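Long-range contacts in fucolectin-related protein (Streptococcus pneumoniae, PDB 2WMF), which hydrolyses host carbohydrate antigens, probably of the blood-group type, as a glycoside hydrolase of family 98: residues Met104-Gln109 against Gln138-Leu143; Val128-Leu133 against Ser163-Glu168; Lys82-Thr87 against Lys95-Trp100. All coordinates share one frame; numbering follows the deposited sequence.

Contact 1: residues Met104-Gln109 against Gln138-Leu143; sequences MLEEAQ and QKYSVL
Gln109 lays its carboxamide against the turn Tyr140-Leu143 and uses both ends of the amide. Its NE2 donates to Ser141 OG at 2.9 Å in a nearly straight bond (175°), with the hydroxyl close to the amide plane. Its OE1 accepts from Val142 N at 3.2 Å, also nearly straight (172°), although this donor is tilted out of the carbonyl plane. Ser141 N is slightly nearer to OE1, but its poor angle excludes a bond. A bend at chi2 (73°) folds the carboxamide over the turn. The turn is type I, closed by Leu143 N bonding to Tyr140 O; Arg30 NH1 binds the carbonyl oxygens of both residues. In the eight-stranded parallel β/α barrel, this places the C-terminal half of helix 95-111 against the link from helix 130-139 into strand 143-149, where Val142 pairs through its backbone with Val115. The buried Tyr140 donates its hydroxyl to the anti lone pair of Glu106 OE2 at 2.6 Å. Lys139 NZ stands 4.2 Å from Glu106 OE2, beyond salt-bridge range, so it may only modestly stabilise the carboxylate. The phenol ring is sandwiched: Leu105 CB sits 3.7 Å from the Tyr140 centroid, almost on the ring normal, in a CH-pi contact, and Lys139 CG lies over the opposite face. Beyond the ring contact, Leu105 CD2 meets Leu143 CB at 4.0 Å, and Ala108 CB meets Val142 CG2 at the same distance.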
ATOM      1  N   MET A 104     -11.392  -3.205  24.772  1.00 14.14           N
ATOM      2  CA  MET A 104     -11.619  -3.279  23.343  1.00 14.00           C
ATOM      3  C   MET A 104     -11.820  -4.724  22.849  1.00 14.42           C
ATOM      4  O   MET A 104     -12.634  -4.983  21.960  1.00 14.54           O
ATOM      5  CB  MET A 104     -10.485  -2.567  22.588  1.00 13.64           C
ATOM      6  CG  MET A 104     -10.437  -1.082  22.901  1.00 14.29           C
ATOM      7  SD  MET A 104     -11.984  -0.166  22.683  1.00 18.40           S
ATOM      8  CE  MET A 104     -12.523  -0.554  21.025  1.00 23.52           C
ATOM      9  N   LEU A 105     -11.085  -5.652  23.451  1.00 13.57           N
ATOM     10  CA  LEU A 105     -11.253  -7.086  23.162  1.00 14.03           C
ATOM     11  C   LEU A 105     -12.656  -7.576  23.536  1.00 14.48           C
ATOM     12  O   LEU A 105     -13.310  -8.268  22.754  1.00 14.16           O
ATOM     13  CB  LEU A 105     -10.198  -7.912  23.868  1.00 13.71           C
ATOM     14  CG  LEU A 105      -8.777  -7.872  23.211  1.00 12.47           C
ATOM     15  CD1 LEU A 105      -7.719  -8.374  24.182  1.00 13.80           C
ATOM     16  CD2 LEU A 105      -8.755  -8.687  21.892  1.00 13.53           C
ATOM     17  N   GLU A 106     -13.115  -7.169  24.705  1.00 16.07           N
ATOM     18  CA  GLU A 106     -14.472  -7.515  25.142  1.00 15.97           C
ATOM     19  C   GLU A 106     -15.540  -7.030  24.154  1.00 16.85           C
ATOM     20  O   GLU A 106     -16.451  -7.774  23.770  1.00 16.86           O
ATOM     21  CB  GLU A 106     -14.738  -6.941  26.540  1.00 17.06           C
ATOM     22  CG  GLU A 106     -14.048  -7.723  27.655  1.00 17.52           C
ATOM     23  CD  GLU A 106     -14.719  -9.070  27.945  1.00 20.39           C
ATOM     24  OE1 GLU A 106     -15.955  -9.095  28.056  1.00 24.70           O
ATOM     25  OE2 GLU A 106     -14.020 -10.090  28.030  1.00 19.78           O
ATOM     26  N   GLU A 107     -15.400  -5.778  23.733  1.00 16.10           N
ATOM     27  CA  GLU A 107     -16.352  -5.192  22.805  1.00 17.29           C
ATOM     28  C   GLU A 107     -16.279  -5.911  21.452  1.00 16.47           C
ATOM     29  O   GLU A 107     -17.314  -6.265  20.876  1.00 16.12           O
ATOM     30  CB  GLU A 107     -16.063  -3.701  22.709  1.00 17.82           C
ATOM     31  CG  GLU A 107     -17.077  -2.902  22.059  1.00 22.66           C
ATOM     32  CD  GLU A 107     -16.658  -1.430  22.031  1.00 23.34           C
ATOM     33  OE1 GLU A 107     -15.829  -1.000  22.881  1.00 32.89           O
ATOM     34  OE2 GLU A 107     -17.166  -0.709  21.153  1.00 32.83           O
ATOM     35  N   ALA A 108     -15.064  -6.123  20.930  1.00 15.39           N
ATOM     36  CA  ALA A 108     -14.907  -6.835  19.650  1.00 15.15           C
ATOM     37  C   ALA A 108     -15.468  -8.260  19.711  1.00 14.16           C
ATOM     38  O   ALA A 108     -16.097  -8.757  18.734  1.00 12.88           O
ATOM     39  CB  ALA A 108     -13.425  -6.864  19.191  1.00 13.90           C
ATOM     40  N   GLN A 109     -15.192  -8.947  20.805  1.00 14.73           N
ATOM     41  CA  GLN A 109     -15.680 -10.342  20.941  1.00 15.42           C
ATOM     42  C   GLN A 109     -17.205 -10.359  20.942  1.00 15.79           C
ATOM     43  O   GLN A 109     -17.800 -11.198  20.268  1.00 15.25           O
ATOM     44  CB  GLN A 109     -15.123 -10.992  22.201  1.00 15.15           C
ATOM     45  CG  GLN A 109     -15.393 -12.473  22.288  1.00 15.51           C
ATOM     46  CD  GLN A 109     -14.563 -13.277  21.342  1.00 16.40           C
ATOM     47  OE1 GLN A 109     -13.335 -13.108  21.256  1.00 15.49           O
ATOM     48  NE2 GLN A 109     -15.223 -14.217  20.634  1.00 17.73           N
ATOM     49  N   GLN A 138      -5.894 -17.078  24.204  1.00 15.37           N
ATOM     50  CA  GLN A 138      -6.696 -18.178  24.748  1.00 17.02           C
ATOM     51  C   GLN A 138      -8.143 -17.738  24.928  1.00 17.51           C
ATOM     52  O   GLN A 138      -9.079 -18.505  24.687  1.00 18.88           O
ATOM     53  CB  GLN A 138      -6.143 -18.627  26.096  1.00 18.09           C
ATOM     54  CG  GLN A 138      -4.828 -19.309  26.036  1.00 19.68           C
ATOM     55  CD  GLN A 138      -4.351 -19.671  27.439  1.00 21.71           C
ATOM     56  OE1 GLN A 138      -5.070 -20.387  28.162  1.00 26.29           O
ATOM     57  NE2 GLN A 138      -3.167 -19.159  27.857  1.00 23.47           N
ATOM     58  N   LYS A 139      -8.329 -16.520  25.396  1.00 16.79           N
ATOM     59  CA  LYS A 139      -9.640 -16.039  25.769  1.00 17.15           C
ATOM     60  C   LYS A 139     -10.493 -15.515  24.617  1.00 16.25           C
ATOM     61  O   LYS A 139     -11.723 -15.613  24.659  1.00 17.41           O
ATOM     62  CB  LYS A 139      -9.475 -14.970  26.825  1.00 17.17           C
ATOM     63  CG  LYS A 139     -10.814 -14.438  27.321  1.00 19.39           C
ATOM     64  CD  LYS A 139     -10.740 -13.850  28.706  1.00 20.67           C
ATOM     65  CE  LYS A 139     -12.152 -13.456  29.156  1.00 22.55           C
ATOM     66  NZ  LYS A 139     -12.111 -12.845  30.514  1.00 25.72           N
ATOM     67  N   TYR A 140      -9.846 -14.896  23.612  1.00 14.68           N
ATOM     68  CA  TYR A 140     -10.552 -14.143  22.589  1.00 15.02           C
ATOM     69  C   TYR A 140     -10.316 -14.724  21.186  1.00 14.12           C
ATOM     70  O   TYR A 140      -9.233 -14.536  20.597  1.00 13.80           O
ATOM     71  CB  TYR A 140     -10.093 -12.678  22.623  1.00 14.47           C
ATOM     72  CG  TYR A 140     -10.434 -11.961  23.912  1.00 14.49           C
ATOM     73  CD1 TYR A 140     -11.774 -11.646  24.212  1.00 14.41           C
ATOM     74  CD2 TYR A 140      -9.458 -11.686  24.874  1.00 13.91           C
ATOM     75  CE1 TYR A 140     -12.112 -11.019  25.384  1.00 14.29           C
ATOM     76  CE2 TYR A 140      -9.797 -11.047  26.084  1.00 13.33           C
ATOM     77  CZ  TYR A 140     -11.143 -10.735  26.320  1.00 14.35           C
ATOM     78  OH  TYR A 140     -11.496 -10.113  27.483  1.00 16.56           O
ATOM     79  N   SER A 141     -11.341 -15.370  20.632  1.00 13.54           N
ATOM     80  CA  SER A 141     -11.267 -15.880  19.265  1.00 13.71           C
ATOM     81  C   SER A 141     -11.146 -14.732  18.226  1.00 13.06           C
ATOM     82  O   SER A 141     -10.639 -14.947  17.131  1.00 14.08           O
ATOM     83  CB  SER A 141     -12.486 -16.774  18.930  1.00 14.58           C
ATOM     84  OG  SER A 141     -13.689 -16.057  18.940  1.00 14.90           O
ATOM     85  N   VAL A 142     -11.652 -13.550  18.575  1.00 12.35           N
ATOM     86  CA  VAL A 142     -11.550 -12.378  17.649  1.00 11.63           C
ATOM     87  C   VAL A 142     -10.127 -11.804  17.563  1.00 11.28           C
ATOM     88  O   VAL A 142      -9.853 -11.020  16.662  1.00 10.79           O
ATOM     89  CB  VAL A 142     -12.529 -11.220  17.985  1.00 12.54           C
ATOM     90  CG1 VAL A 142     -13.997 -11.668  17.831  1.00 11.64           C
ATOM     91  CG2 VAL A 142     -12.257 -10.640  19.336  1.00 12.81           C
ATOM     92  N   LEU A 143      -9.246 -12.164  18.487  1.00 11.38           N
ATOM     93  CA  LEU A 143      -7.880 -11.633  18.473  1.00 10.52           C
ATOM     94  C   LEU A 143      -7.085 -12.390  17.404  1.00 11.11           C
ATOM     95  O   LEU A 143      -6.713 -13.523  17.598  1.00 11.23           O
ATOM     96  CB  LEU A 143      -7.222 -11.732  19.841  1.00 11.12           C
ATOM     97  CG  LEU A 143      -5.782 -11.198  19.928  1.00 11.56           C
ATOM     98  CD1 LEU A 143      -5.702  -9.727  19.392  1.00 12.38           C
ATOM     99  CD2 LEU A 143      -5.142 -11.340  21.337  1.00 12.13           C
TER

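Contact 2: residues Val128-Leu133 against Ser163-Glu168; sequences VPPEWL and SAKYLE
Tyr166 and Lys165 of helix 159-172 pack against Val128, Pro130 and Leu133 in a largely apolar contact between neighbouring outer helices of the β/α barrel, at the point where the loop after strand 115-121 runs into helix 130-139. The backbones come nearest at Pro130 and Tyr166, whose CA atoms are 6.0 Å apart. Pro130, in the first turn of its helix, presses its CG on Lys165 CG at 3.4 Å, tighter than usual for two carbons, with the two side chains crossing at about a right angle. Lys165, bent at chi2 and chi4, turns its NZ back to Glu168 OE1 on its own helix, a salt bridge whose hydrogen bond is weak. The Tyr166 ring reaches across the interface: Leu133 CD2 meets Tyr166 CD1 at 3.8 Å, and Pro130 CG lies 4.2 Å from Tyr166 CE1. At the far end Tyr166 OH donates to Val128 O, which lies in the ring plane at its edge; the modelled 2.4 Å is very short, and its exact length is doubtful. The only polar atom of the buried Tyr166 side chain thus appears to be satisfied by the loop leading into the facing helix, where Thr127 OG1 is a second partner.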
ATOM      1  N   VAL A 128       3.944  -5.205  26.638  1.00 12.25           N
ATOM      2  CA  VAL A 128       3.187  -6.217  27.398  1.00 13.19           C
ATOM      3  C   VAL A 128       3.892  -7.559  27.348  1.00 13.44           C
ATOM      4  O   VAL A 128       4.524  -7.929  26.331  1.00 13.40           O
ATOM      5  CB  VAL A 128       1.686  -6.334  26.949  1.00 13.17           C
ATOM      6  CG1 VAL A 128       0.921  -5.060  27.317  1.00 13.48           C
ATOM      7  CG2 VAL A 128       1.574  -6.647  25.472  1.00 14.19           C
ATOM      8  N   PRO A 129       3.846  -8.301  28.470  1.00 14.61           N
ATOM      9  CA  PRO A 129       4.531  -9.596  28.472  1.00 14.43           C
ATOM     10  C   PRO A 129       3.999 -10.601  27.459  1.00 14.30           C
ATOM     11  O   PRO A 129       2.806 -10.640  27.230  1.00 13.39           O
ATOM     12  CB  PRO A 129       4.257 -10.116  29.898  1.00 14.98           C
ATOM     13  CG  PRO A 129       3.974  -8.903  30.721  1.00 16.11           C
ATOM     14  CD  PRO A 129       3.243  -7.989  29.785  1.00 14.61           C
ATOM     15  N   PRO A 130       4.874 -11.407  26.865  1.00 14.16           N
ATOM     16  CA  PRO A 130       4.348 -12.475  25.997  1.00 14.90           C
ATOM     17  C   PRO A 130       3.321 -13.397  26.673  1.00 14.75           C
ATOM     18  O   PRO A 130       2.364 -13.841  26.037  1.00 15.36           O
ATOM     19  CB  PRO A 130       5.610 -13.261  25.596  1.00 14.79           C
ATOM     20  CG  PRO A 130       6.728 -12.279  25.709  1.00 16.81           C
ATOM     21  CD  PRO A 130       6.350 -11.363  26.845  1.00 15.24           C
ATOM     22  N   GLU A 131       3.532 -13.689  27.952  1.00 15.40           N
ATOM     23  CA  GLU A 131       2.563 -14.477  28.723  1.00 16.65           C
ATOM     24  C   GLU A 131       1.145 -13.830  28.753  1.00 16.13           C
ATOM     25  O   GLU A 131       0.118 -14.538  28.666  1.00 16.92           O
ATOM     26  CB  GLU A 131       3.129 -14.646  30.128  1.00 19.16           C
ATOM     27  CG  GLU A 131       4.472 -15.429  30.211  1.00 22.82           C
ATOM     28  CD  GLU A 131       5.771 -14.673  29.784  1.00 25.95           C
ATOM     29  OE1 GLU A 131       5.797 -13.419  29.626  1.00 22.07           O
ATOM     30  OE2 GLU A 131       6.806 -15.394  29.602  1.00 28.87           O
ATOM     31  N   TRP A 132       1.083 -12.498  28.877  1.00 15.51           N
ATOM     32  CA  TRP A 132      -0.179 -11.768  28.836  1.00 14.48           C
ATOM     33  C   TRP A 132      -0.848 -11.888  27.472  1.00 13.93           C
ATOM     34  O   TRP A 132      -2.051 -12.118  27.364  1.00 13.61           O
ATOM     35  CB  TRP A 132       0.009 -10.290  29.212  1.00 14.58           C
ATOM     36  CG  TRP A 132      -1.235  -9.448  29.141  1.00 15.12           C
ATOM     37  CD1 TRP A 132      -2.121  -9.188  30.150  1.00 15.19           C
ATOM     38  CD2 TRP A 132      -1.743  -8.757  27.984  1.00 13.62           C
ATOM     39  NE1 TRP A 132      -3.123  -8.371  29.702  1.00 15.47           N
ATOM     40  CE2 TRP A 132      -2.936  -8.103  28.374  1.00 12.47           C
ATOM     41  CE3 TRP A 132      -1.300  -8.624  26.657  1.00 14.93           C
ATOM     42  CZ2 TRP A 132      -3.702  -7.351  27.488  1.00 14.81           C
ATOM     43  CZ3 TRP A 132      -2.057  -7.892  25.791  1.00 14.50           C
ATOM     44  CH2 TRP A 132      -3.229  -7.240  26.199  1.00 15.01           C
ATOM     45  N   LEU A 133      -0.075 -11.753  26.414  1.00 13.59           N
ATOM     46  CA  LEU A 133      -0.635 -11.912  25.072  1.00 12.90           C
ATOM     47  C   LEU A 133      -1.184 -13.343  24.854  1.00 13.32           C
ATOM     48  O   LEU A 133      -2.270 -13.531  24.274  1.00 12.98           O
ATOM     49  CB  LEU A 133       0.424 -11.602  24.018  1.00 12.56           C
ATOM     50  CG  LEU A 133       0.001 -11.730  22.561  1.00 12.39           C
ATOM     51  CD1 LEU A 133      -1.143 -10.778  22.258  1.00 13.02           C
ATOM     52  CD2 LEU A 133       1.207 -11.524  21.600  1.00 11.54           C
ATOM     53  N   SER A 163      10.257  -8.940  19.145  1.00  9.23           N
ATOM     54  CA  SER A 163       9.360  -9.285  18.039  1.00  9.09           C
ATOM     55  C   SER A 163       9.345 -10.795  17.796  1.00  9.94           C
ATOM     56  O   SER A 163       8.275 -11.405  17.595  1.00  9.60           O
ATOM     57  CB  SER A 163       9.742  -8.491  16.755  1.00  9.66           C
ATOM     58  OG  SER A 163       9.512  -7.088  16.909  1.00  9.59           O
ATOM     59  N   ALA A 164      10.522 -11.401  17.867  1.00  9.91           N
ATOM     60  CA  ALA A 164      10.678 -12.860  17.706  1.00 11.02           C
ATOM     61  C   ALA A 164       9.864 -13.616  18.766  1.00 11.41           C
ATOM     62  O   ALA A 164       9.204 -14.619  18.457  1.00 11.70           O
ATOM     63  CB  ALA A 164      12.173 -13.245  17.754  1.00 10.71           C
ATOM     64  N   LYS A 165       9.881 -13.119  19.999  1.00 13.12           N
ATOM     65  CA  LYS A 165       9.136 -13.803  21.068  1.00 13.24           C
ATOM     66  C   LYS A 165       7.640 -13.674  20.821  1.00 12.63           C
ATOM     67  O   LYS A 165       6.886 -14.645  20.979  1.00 13.59           O
ATOM     68  CB  LYS A 165       9.490 -13.244  22.435  1.00 15.46           C
ATOM     69  CG  LYS A 165       8.798 -13.983  23.566  1.00 18.77           C
ATOM     70  CD  LYS A 165       9.350 -15.417  23.828  1.00 24.65           C
ATOM     71  CE  LYS A 165       8.275 -16.303  24.392  1.00 26.43           C
ATOM     72  NZ  LYS A 165       7.342 -16.613  23.253  1.00 28.98           N
ATOM     73  N   TYR A 166       7.184 -12.491  20.437  1.00 11.11           N
ATOM     74  CA  TYR A 166       5.754 -12.346  20.151  1.00 10.90           C
ATOM     75  C   TYR A 166       5.323 -13.181  18.938  1.00 11.40           C
ATOM     76  O   TYR A 166       4.225 -13.787  18.947  1.00 10.56           O
ATOM     77  CB  TYR A 166       5.376 -10.896  19.915  1.00 11.09           C
ATOM     78  CG  TYR A 166       5.448  -9.972  21.129  1.00  9.75           C
ATOM     79  CD1 TYR A 166       4.763 -10.264  22.334  1.00 11.28           C
ATOM     80  CD2 TYR A 166       6.163  -8.796  21.048  1.00 11.19           C
ATOM     81  CE1 TYR A 166       4.826  -9.382  23.410  1.00 10.02           C
ATOM     82  CE2 TYR A 166       6.206  -7.917  22.075  1.00 11.73           C
ATOM     83  CZ  TYR A 166       5.561  -8.199  23.271  1.00 12.85           C
ATOM     84  OH  TYR A 166       5.647  -7.272  24.291  1.00 12.89           O
ATOM     85  N   LEU A 167       6.183 -13.246  17.924  1.00 10.40           N
ATOM     86  CA  LEU A 167       5.908 -14.084  16.748  1.00 10.64           C
ATOM     87  C   LEU A 167       5.695 -15.565  17.180  1.00 11.28           C
ATOM     88  O   LEU A 167       4.811 -16.247  16.665  1.00 10.33           O
ATOM     89  CB  LEU A 167       7.047 -13.923  15.735  1.00 10.20           C
ATOM     90  CG  LEU A 167       7.041 -14.841  14.496  1.00  8.87           C
ATOM     91  CD1 LEU A 167       5.740 -14.710  13.672  1.00 10.00           C
ATOM     92  CD2 LEU A 167       8.320 -14.545  13.649  1.00 11.11           C
ATOM     93  N   GLU A 168       6.548 -16.063  18.074  1.00 11.36           N
ATOM     94  CA  GLU A 168       6.407 -17.433  18.607  1.00 12.17           C
ATOM     95  C   GLU A 168       5.043 -17.638  19.273  1.00 11.03           C
ATOM     96  O   GLU A 168       4.359 -18.626  19.014  1.00 11.78           O
ATOM     97  CB  GLU A 168       7.545 -17.698  19.589  1.00 12.98           C
ATOM     98  CG  GLU A 168       7.480 -19.034  20.229  1.00 15.07           C
ATOM     99  CD  GLU A 168       8.710 -19.323  21.096  1.00 17.93           C
ATOM    100  OE1 GLU A 168       9.511 -18.411  21.396  1.00 22.97           O
ATOM    101  OE2 GLU A 168       8.877 -20.497  21.468  1.00 27.73           O
TER

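Contact 3: residues Lys82-Thr87 against Lys95-Trp100; sequences KVCKPT and KELREW
Val83 carries this contact, setting one methyl on an aromatic face and the other against helix backbone. CG2 of Val83 lies 3.8 Å from the centroid of the five-membered ring of Trp100, 23° off the normal, a CH-pi contact whose nearest ring atom is Trp100 CD1 at 3.5 Å. The second methyl, Val83 CG1, rests on the helix itself, 3.8 Å from Glu96 O and 4.0 Å from Leu97 CA. It also reaches Trp100 CB at 3.9 Å, so both methyls lie on the same side of the indole plane. Next to it, Cys84 SG touches Leu97 CD1 at 4.3 Å, although its CB points away from the helix. No hydrogen bond joins the two segments. In the β/α barrel, residues 82-87 belong to the connection between strand 74-79 and helix 95-111, and the contact folds that connection back on the first turns of the helix it leads into. A second shell holds both sides. With CG anti to the backbone N (chi1 -174°), the Trp100 indole extends toward Val83, and its NE1 bonds to Gly52 O, limiting rotation of the ring. Leu97 N bonds to Thr94 OG1 just ahead of the helix. On the loop side, Lys82 pairs through its backbone with Gly46, while Lys85 NZ bonds weakly to Lys82 O at 3.0 Å and forms a salt bridge with Asp48.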
ATOM      1  N   LYS A  82      -3.529   7.495  22.541  1.00 12.90           N
ATOM      2  CA  LYS A  82      -3.461   8.472  23.669  1.00 13.37           C
ATOM      3  C   LYS A  82      -3.548   7.812  25.050  1.00 14.13           C
ATOM      4  O   LYS A  82      -3.262   8.450  26.054  1.00 15.45           O
ATOM      5  CB  LYS A  82      -4.545   9.532  23.556  1.00 13.31           C
ATOM      6  CG  LYS A  82      -4.461  10.411  22.321  1.00 15.14           C
ATOM      7  CD  LYS A  82      -5.631  11.344  22.273  1.00 16.90           C
ATOM      8  CE  LYS A  82      -5.512  12.457  23.334  1.00 18.99           C
ATOM      9  NZ  LYS A  82      -6.748  13.317  23.300  1.00 22.16           N
ATOM     10  N   VAL A  83      -3.923   6.545  25.088  1.00 13.85           N
ATOM     11  CA  VAL A  83      -3.927   5.767  26.331  1.00 13.64           C
ATOM     12  C   VAL A  83      -2.498   5.540  26.825  1.00 13.63           C
ATOM     13  O   VAL A  83      -2.279   5.392  28.026  1.00 14.59           O
ATOM     14  CB  VAL A  83      -4.677   4.413  26.122  1.00 13.29           C
ATOM     15  CG1 VAL A  83      -4.482   3.459  27.319  1.00 14.26           C
ATOM     16  CG2 VAL A  83      -6.151   4.688  25.870  1.00 14.54           C
ATOM     17  N   CYS A  84      -1.524   5.539  25.903  1.00 13.75           N
ATOM     18  CA  CYS A  84      -0.135   5.330  26.255  1.00 14.19           C
ATOM     19  C   CYS A  84       0.442   6.524  27.026  1.00 14.98           C
ATOM     20  O   CYS A  84       0.253   7.685  26.634  1.00 16.29           O
ATOM     21  CB  CYS A  84       0.744   5.086  25.009  1.00 13.32           C
ATOM     22  SG  CYS A  84       0.223   3.731  23.914  1.00 14.05           S
ATOM     23  N   LYS A  85       1.252   6.185  28.012  1.00 15.56           N
ATOM     24  CA  LYS A  85       1.914   7.156  28.900  1.00 16.92           C
ATOM     25  C   LYS A  85       3.337   6.709  29.197  1.00 17.59           C
ATOM     26  O   LYS A  85       3.559   5.536  29.442  1.00 17.67           O
ATOM     27  CB  LYS A  85       1.153   7.259  30.232  1.00 17.86           C
ATOM     28  CG  LYS A  85      -0.266   7.808  30.128  1.00 18.93           C
ATOM     29  CD  LYS A  85      -0.209   9.177  29.488  1.00 21.55           C
ATOM     30  CE  LYS A  85      -1.453   9.926  29.655  1.00 23.84           C
ATOM     31  NZ  LYS A  85      -2.484   9.430  28.810  1.00 25.81           N
ATOM     32  N   PRO A  86       4.300   7.659  29.217  1.00 18.32           N
ATOM     33  CA  PRO A  86       4.166   9.126  29.059  1.00 18.42           C
ATOM     34  C   PRO A  86       3.973   9.699  27.666  1.00 18.44           C
ATOM     35  O   PRO A  86       3.583  10.873  27.549  1.00 19.50           O
ATOM     36  CB  PRO A  86       5.500   9.649  29.610  1.00 18.76           C
ATOM     37  CG  PRO A  86       6.477   8.530  29.316  1.00 19.38           C
ATOM     38  CD  PRO A  86       5.699   7.264  29.469  1.00 18.57           C
ATOM     39  N   THR A  87       4.185   8.889  26.617  1.00 17.26           N
ATOM     40  CA  THR A  87       4.101   9.394  25.261  1.00 17.80           C
ATOM     41  C   THR A  87       2.988   8.717  24.460  1.00 17.42           C
ATOM     42  O   THR A  87       2.962   7.465  24.377  1.00 16.02           O
ATOM     43  CB  THR A  87       5.436   9.158  24.535  1.00 17.27           C
ATOM     44  OG1 THR A  87       6.524   9.661  25.315  1.00 18.76           O
ATOM     45  CG2 THR A  87       5.442   9.820  23.176  1.00 17.66           C
ATOM     46  N   LYS A  95      -1.064  -0.531  33.828  1.00 17.17           N
ATOM     47  CA  LYS A  95      -2.433  -0.998  34.165  1.00 17.69           C
ATOM     48  C   LYS A  95      -3.503  -0.442  33.190  1.00 15.99           C
ATOM     49  O   LYS A  95      -4.383  -1.173  32.739  1.00 16.25           O
ATOM     50  CB  LYS A  95      -2.726  -0.598  35.608  1.00 18.70           C
ATOM     51  CG  LYS A  95      -4.131  -0.908  36.124  1.00 20.73           C
ATOM     52  CD  LYS A  95      -4.406  -0.064  37.394  1.00 23.78           C
ATOM     53  CE  LYS A  95      -5.616  -0.579  38.184  1.00 27.34           C
ATOM     54  NZ  LYS A  95      -5.198  -1.768  39.034  1.00 33.75           N
ATOM     55  N   GLU A  96      -3.393   0.831  32.840  1.00 16.43           N
ATOM     56  CA  GLU A  96      -4.350   1.486  31.962  1.00 16.01           C
ATOM     57  C   GLU A  96      -4.260   0.926  30.536  1.00 15.15           C
ATOM     58  O   GLU A  96      -5.268   0.761  29.869  1.00 15.31           O
ATOM     59  CB  GLU A  96      -4.120   2.996  31.942  1.00 16.04           C
ATOM     60  CG  GLU A  96      -4.442   3.726  33.251  1.00 19.55           C
ATOM     61  CD  GLU A  96      -3.400   3.472  34.380  1.00 22.09           C
ATOM     62  OE1 GLU A  96      -2.189   3.253  34.103  1.00 20.56           O
ATOM     63  OE2 GLU A  96      -3.816   3.469  35.572  1.00 28.63           O
ATOM     64  N   LEU A  97      -3.042   0.644  30.067  1.00 14.69           N
ATOM     65  CA  LEU A  97      -2.878   0.031  28.734  1.00 14.76           C
ATOM     66  C   LEU A  97      -3.586  -1.326  28.637  1.00 14.68           C
ATOM     67  O   LEU A  97      -4.344  -1.595  27.709  1.00 13.88           O
ATOM     68  CB  LEU A  97      -1.392  -0.119  28.371  1.00 14.69           C
ATOM     69  CG  LEU A  97      -1.115  -0.606  26.952  1.00 14.73           C
ATOM     70  CD1 LEU A  97      -1.645   0.446  25.940  1.00 17.44           C
ATOM     71  CD2 LEU A  97       0.376  -0.917  26.737  1.00 14.61           C
ATOM     72  N   ARG A  98      -3.320  -2.197  29.608  1.00 14.60           N
ATOM     73  CA  ARG A  98      -3.901  -3.533  29.593  1.00 15.04           C
ATOM     74  C   ARG A  98      -5.453  -3.430  29.699  1.00 14.98           C
ATOM     75  O   ARG A  98      -6.197  -4.112  28.978  1.00 14.50           O
ATOM     76  CB  ARG A  98      -3.308  -4.362  30.735  1.00 14.41           C
ATOM     77  CG  ARG A  98      -1.826  -4.676  30.632  1.00 13.97           C
ATOM     78  CD  ARG A  98      -1.418  -5.719  31.657  1.00 15.66           C
ATOM     79  NE  ARG A  98       0.019  -5.893  31.797  1.00 15.04           N
ATOM     80  CZ  ARG A  98       0.578  -6.838  32.550  1.00 16.21           C
ATOM     81  NH1 ARG A  98      -0.180  -7.698  33.216  1.00 16.84           N
ATOM     82  NH2 ARG A  98       1.893  -6.954  32.632  1.00 16.42           N
ATOM     83  N   GLU A  99      -5.918  -2.532  30.565  1.00 15.34           N
ATOM     84  CA  GLU A  99      -7.346  -2.299  30.755  1.00 16.79           C
ATOM     85  C   GLU A  99      -8.013  -1.906  29.433  1.00 15.39           C
ATOM     86  O   GLU A  99      -9.107  -2.399  29.105  1.00 15.20           O
ATOM     87  CB  GLU A  99      -7.580  -1.225  31.838  1.00 17.55           C
ATOM     88  CG  GLU A  99      -7.808  -1.867  33.166  1.00 21.86           C
ATOM     89  CD  GLU A  99      -7.660  -0.960  34.377  1.00 23.52           C
ATOM     90  OE1 GLU A  99      -7.648   0.295  34.231  1.00 30.24           O
ATOM     91  OE2 GLU A  99      -7.544  -1.545  35.500  1.00 29.71           O
ATOM     92  N   TRP A 100      -7.347  -1.023  28.684  1.00 14.58           N
ATOM     93  CA  TRP A 100      -7.859  -0.580  27.398  1.00 14.12           C
ATOM     94  C   TRP A 100      -7.903  -1.732  26.397  1.00 13.44           C
ATOM     95  O   TRP A 100      -8.913  -1.909  25.721  1.00 13.83           O
ATOM     96  CB  TRP A 100      -7.013   0.572  26.836  1.00 13.44           C
ATOM     97  CG  TRP A 100      -7.597   1.165  25.574  1.00 14.94           C
ATOM     98  CD1 TRP A 100      -8.562   2.113  25.491  1.00 14.49           C
ATOM     99  CD2 TRP A 100      -7.234   0.839  24.215  1.00 14.03           C
ATOM    100  NE1 TRP A 100      -8.839   2.400  24.168  1.00 14.32           N
ATOM    101  CE2 TRP A 100      -8.030   1.642  23.366  1.00 15.14           C
ATOM    102  CE3 TRP A 100      -6.323  -0.057  23.640  1.00 13.28           C
ATOM    103  CZ2 TRP A 100      -7.939   1.580  21.970  1.00 14.49           C
ATOM    104  CZ3 TRP A 100      -6.228  -0.104  22.258  1.00 13.60           C
ATOM    105  CH2 TRP A 100      -7.023   0.704  21.441  1.00 13.90           C
TER

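How the contacts relate
From the N terminus, contact 3 closes first: it shuts the short connection between strand 74-79 and helix 95-111 and is complete before the others open. Contact 1 starts farther along the same helix and reaches the entry to strand 143-149. Contact 2 opens within that span and ends beyond it on helix 159-172, so contacts 1 and 2 cross, sharing helix 130-139 and meeting where Leu143 CD2 lies 4.1 Å from Leu133 CD1. Contacts 2 and 3 also touch, with Val128 and Pro129 on Leu97 and Arg98. Together they join three successive outer helices on one flank of the barrel, their centres about 17 to 18 Å apart.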